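Protein disulfide-isomerase A4 (Rattus norvegicus, PDB 3EC3) catalyses the rearrangement of disulfide bonds in proteins of the endoplasmic reticulum, this fragment comprising its noncatalytic b and b' domains. Local coordinates at residues S5-E10 against Q43-A48. The protein carries 1 engineered substitution. Numbering follows the deposited sequence.
Sequences SPPSKE and QYQDAA. Residue 5 of segment 5-10 comes from a tag, linker or insertion.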
ATOM      1  N   SER A   5       5.624  17.359  19.737  1.00 39.03           N
ATOM      2  CA  SER A   5       4.134  17.451  19.803  1.00 38.79           C
ATOM      3  C   SER A   5       3.439  16.101  19.574  1.00 38.24           C
ATOM      4  O   SER A   5       4.106  15.074  19.412  1.00 37.51           O
ATOM      5  CB  SER A   5       3.601  18.512  18.828  1.00 39.31           C
ATOM      6  OG  SER A   5       3.373  19.742  19.504  1.00 40.00           O
ATOM      7  N   PRO A   6       2.092  16.104  19.553  1.00 37.73           N
ATOM      8  CA  PRO A   6       1.429  14.811  19.701  1.00 36.57           C
ATOM      9  C   PRO A   6       1.545  14.035  18.388  1.00 34.09           C
ATOM     10  O   PRO A   6       1.171  14.554  17.338  1.00 34.98           O
ATOM     11  CB  PRO A   6      -0.017  15.202  20.034  1.00 37.28           C
ATOM     12  CG  PRO A   6      -0.218  16.548  19.327  1.00 37.48           C
ATOM     13  CD  PRO A   6       1.130  17.215  19.349  1.00 38.16           C
ATOM     14  N   PRO A   7       2.107  12.816  18.421  1.00 31.54           N
ATOM     15  CA  PRO A   7       2.283  12.178  17.112  1.00 29.69           C
ATOM     16  C   PRO A   7       0.934  11.920  16.387  1.00 27.22           C
ATOM     17  O   PRO A   7       0.735  12.371  15.242  1.00 28.67           O
ATOM     18  CB  PRO A   7       3.056  10.902  17.444  1.00 29.11           C
ATOM     19  CG  PRO A   7       2.733  10.626  18.866  1.00 30.91           C
ATOM     20  CD  PRO A   7       2.600  11.974  19.523  1.00 32.61           C
ATOM     21  N   SER A   8      -0.020  11.315  17.066  1.00 23.34           N
ATOM     22  CA  SER A   8      -1.349  11.069  16.472  1.00 20.21           C
ATOM     23  C   SER A   8      -2.344  12.249  16.589  1.00 20.16           C
ATOM     24  O   SER A   8      -2.469  12.915  17.658  1.00 19.26           O
ATOM     25  CB  SER A   8      -1.947   9.768  17.048  1.00 18.96           C
ATOM     26  OG  SER A   8      -3.283   9.551  16.570  1.00 19.38           O
ATOM     27  N   LYS A   9      -3.066  12.527  15.497  1.00 18.07           N
ATOM     28  CA  LYS A   9      -3.984  13.661  15.489  1.00 17.61           C
ATOM     29  C   LYS A   9      -5.414  13.236  15.694  1.00 16.23           C
ATOM     30  O   LYS A   9      -5.856  12.235  15.122  1.00 15.62           O
ATOM     31  CB  LYS A   9      -3.808  14.453  14.142  1.00 18.94           C
ATOM     32  CG  LYS A   9      -4.278  15.865  14.205  1.00 20.93           C
ATOM     33  CD  LYS A   9      -3.707  16.704  13.023  1.00 19.31           C
ATOM     34  CE  LYS A   9      -3.988  18.148  13.263  1.00 22.19           C
ATOM     35  NZ  LYS A   9      -3.559  19.031  12.156  1.00 16.78           N
ATOM     36  N   GLU A  10      -6.191  13.984  16.488  1.00 15.75           N
ATOM     37  CA  GLU A  10      -7.579  13.561  16.729  1.00 15.60           C
ATOM     38  C   GLU A  10      -8.496  13.741  15.503  1.00 16.83           C
ATOM     39  O   GLU A  10      -8.405  14.749  14.768  1.00 17.03           O
ATOM     40  CB  GLU A  10      -8.204  14.261  17.969  1.00 15.59           C
ATOM     41  CG  GLU A  10      -9.524  13.616  18.438  1.00 14.76           C
ATOM     42  CD  GLU A  10     -10.119  14.285  19.719  1.00 16.42           C
ATOM     43  OE1 GLU A  10      -9.498  15.240  20.193  1.00 18.75           O
ATOM     44  OE2 GLU A  10     -11.200  13.881  20.199  1.00 15.56           O
ATOM     45  N   GLN A  43      -0.151   3.634  24.720  1.00 17.67           N
ATOM     46  CA  GLN A  43       0.708   2.701  24.018  1.00 18.33           C
ATOM     47  C   GLN A  43       0.722   3.005  22.491  1.00 18.66           C
ATOM     48  O   GLN A  43       1.766   2.947  21.800  1.00 19.75           O
ATOM     49  CB  GLN A  43       0.214   1.274  24.257  1.00 19.05           C
ATOM     50  CG  GLN A  43       0.550   0.704  25.626  1.00 19.99           C
ATOM     51  CD  GLN A  43       2.043   0.783  25.962  1.00 22.67           C
ATOM     52  OE1 GLN A  43       2.496   1.707  26.639  1.00 27.57           O
ATOM     53  NE2 GLN A  43       2.795  -0.182  25.505  1.00 21.58           N
ATOM     54  N   TYR A  44      -0.447   3.339  21.972  1.00 17.66           N
ATOM     55  CA  TYR A  44      -0.581   3.738  20.552  1.00 18.15           C
ATOM     56  C   TYR A  44       0.250   4.992  20.248  1.00 18.60           C
ATOM     57  O   TYR A  44       1.006   5.008  19.268  1.00 18.08           O
ATOM     58  CB  TYR A  44      -2.072   3.959  20.242  1.00 17.42           C
ATOM     59  CG  TYR A  44      -2.338   4.503  18.833  1.00 18.53           C
ATOM     60  CD1 TYR A  44      -2.852   5.779  18.641  1.00 16.59           C
ATOM     61  CD2 TYR A  44      -2.088   3.716  17.712  1.00 20.02           C
ATOM     62  CE1 TYR A  44      -3.097   6.270  17.351  1.00 19.50           C
ATOM     63  CE2 TYR A  44      -2.316   4.189  16.434  1.00 19.58           C
ATOM     64  CZ  TYR A  44      -2.815   5.486  16.265  1.00 19.94           C
ATOM     65  OH  TYR A  44      -3.082   5.933  14.970  1.00 18.52           O
ATOM     66  N   GLN A  45       0.161   6.018  21.112  1.00 19.98           N
ATOM     67  CA  GLN A  45       0.918   7.266  20.913  1.00 20.96           C
ATOM     68  C   GLN A  45       2.431   7.006  20.958  1.00 22.15           C
ATOM     69  O   GLN A  45       3.174   7.677  20.268  1.00 21.74           O
ATOM     70  CB  GLN A  45       0.516   8.400  21.909  1.00 22.74           C
ATOM     71  CG  GLN A  45      -0.817   9.203  21.579  1.00 24.36           C
ATOM     72  CD  GLN A  45      -0.704  10.256  20.407  1.00 26.06           C
ATOM     73  OE1 GLN A  45       0.174  10.144  19.539  1.00 29.81           O
ATOM     74  NE2 GLN A  45      -1.621  11.260  20.383  1.00 20.61           N
ATOM     75  N   ASP A  46       2.865   6.074  21.814  1.00 23.20           N
ATOM     76  CA  ASP A  46       4.291   5.644  21.901  1.00 24.13           C
ATOM     77  C   ASP A  46       4.767   5.028  20.574  1.00 23.59           C
ATOM     78  O   ASP A  46       5.798   5.434  20.029  1.00 22.72           O
ATOM     79  CB  ASP A  46       4.428   4.651  23.047  1.00 24.75           C
ATOM     80  CG  ASP A  46       5.869   4.353  23.429  1.00 30.20           C
ATOM     81  OD1 ASP A  46       6.772   4.367  22.565  1.00 35.48           O
ATOM     82  OD2 ASP A  46       6.083   4.059  24.624  1.00 34.27           O
ATOM     83  N   ALA A  47       4.008   4.061  20.072  1.00 22.57           N
ATOM     84  CA  ALA A  47       4.236   3.483  18.743  1.00 23.82           C
ATOM     85  C   ALA A  47       4.246   4.520  17.600  1.00 24.03           C
ATOM     86  O   ALA A  47       5.089   4.463  16.685  1.00 25.37           O
ATOM     87  CB  ALA A  47       3.176   2.420  18.451  1.00 22.50           C
ATOM     88  N   ALA A  48       3.265   5.414  17.618  1.00 24.07           N
ATOM     89  CA  ALA A  48       3.118   6.445  16.601  1.00 24.12           C
ATOM     90  C   ALA A  48       4.328   7.395  16.600  1.00 24.41           C
ATOM     91  O   ALA A  48       4.832   7.793  15.548  1.00 24.22           O
ATOM     92  CB  ALA A  48       1.848   7.216  16.856  1.00 24.48           C
TER
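Gln-45 reaches from helix 39-51 to the backbone of Ser-8, with its NE2 as the surer of two links. This nitrogen donates to Ser-8 O at 3.3 Å, arriving 23° from the carbonyl plane, a long bond but a fairly straight one. The Ser-8 amide in turn points at Gln-45 OE1, a bond that stays doubtful because the oxygen is modelled too near the Pro-7 ring. A glutamine suits the task because one planar group carries both a donor and an acceptor; its chain, bent at chi2 (-76°), brings that group round to the loop. Beside it, Pro-7 CB rests on Ala-48 CB at 3.9 Å, where the small methyl lets the proline ring come close to the helix. The contact joins segment 5-10, which runs into edge strand 9-10, to a helix packed on the sheet of a thioredoxin-like domain, whose strand 57-60 lies next to strand 9-10. Ser-8 swings its hydroxyl away from its own nitrogen (chi1 176°), setting OG at the Tyr-44 ring edge, 3.4 Å from CE1; the group is small enough to fit there and still bond His-59 ND1. The flat tyrosine offers that edge while its OH reaches His-58 O, and Tyr-41 OH engages Gln-45 NE2.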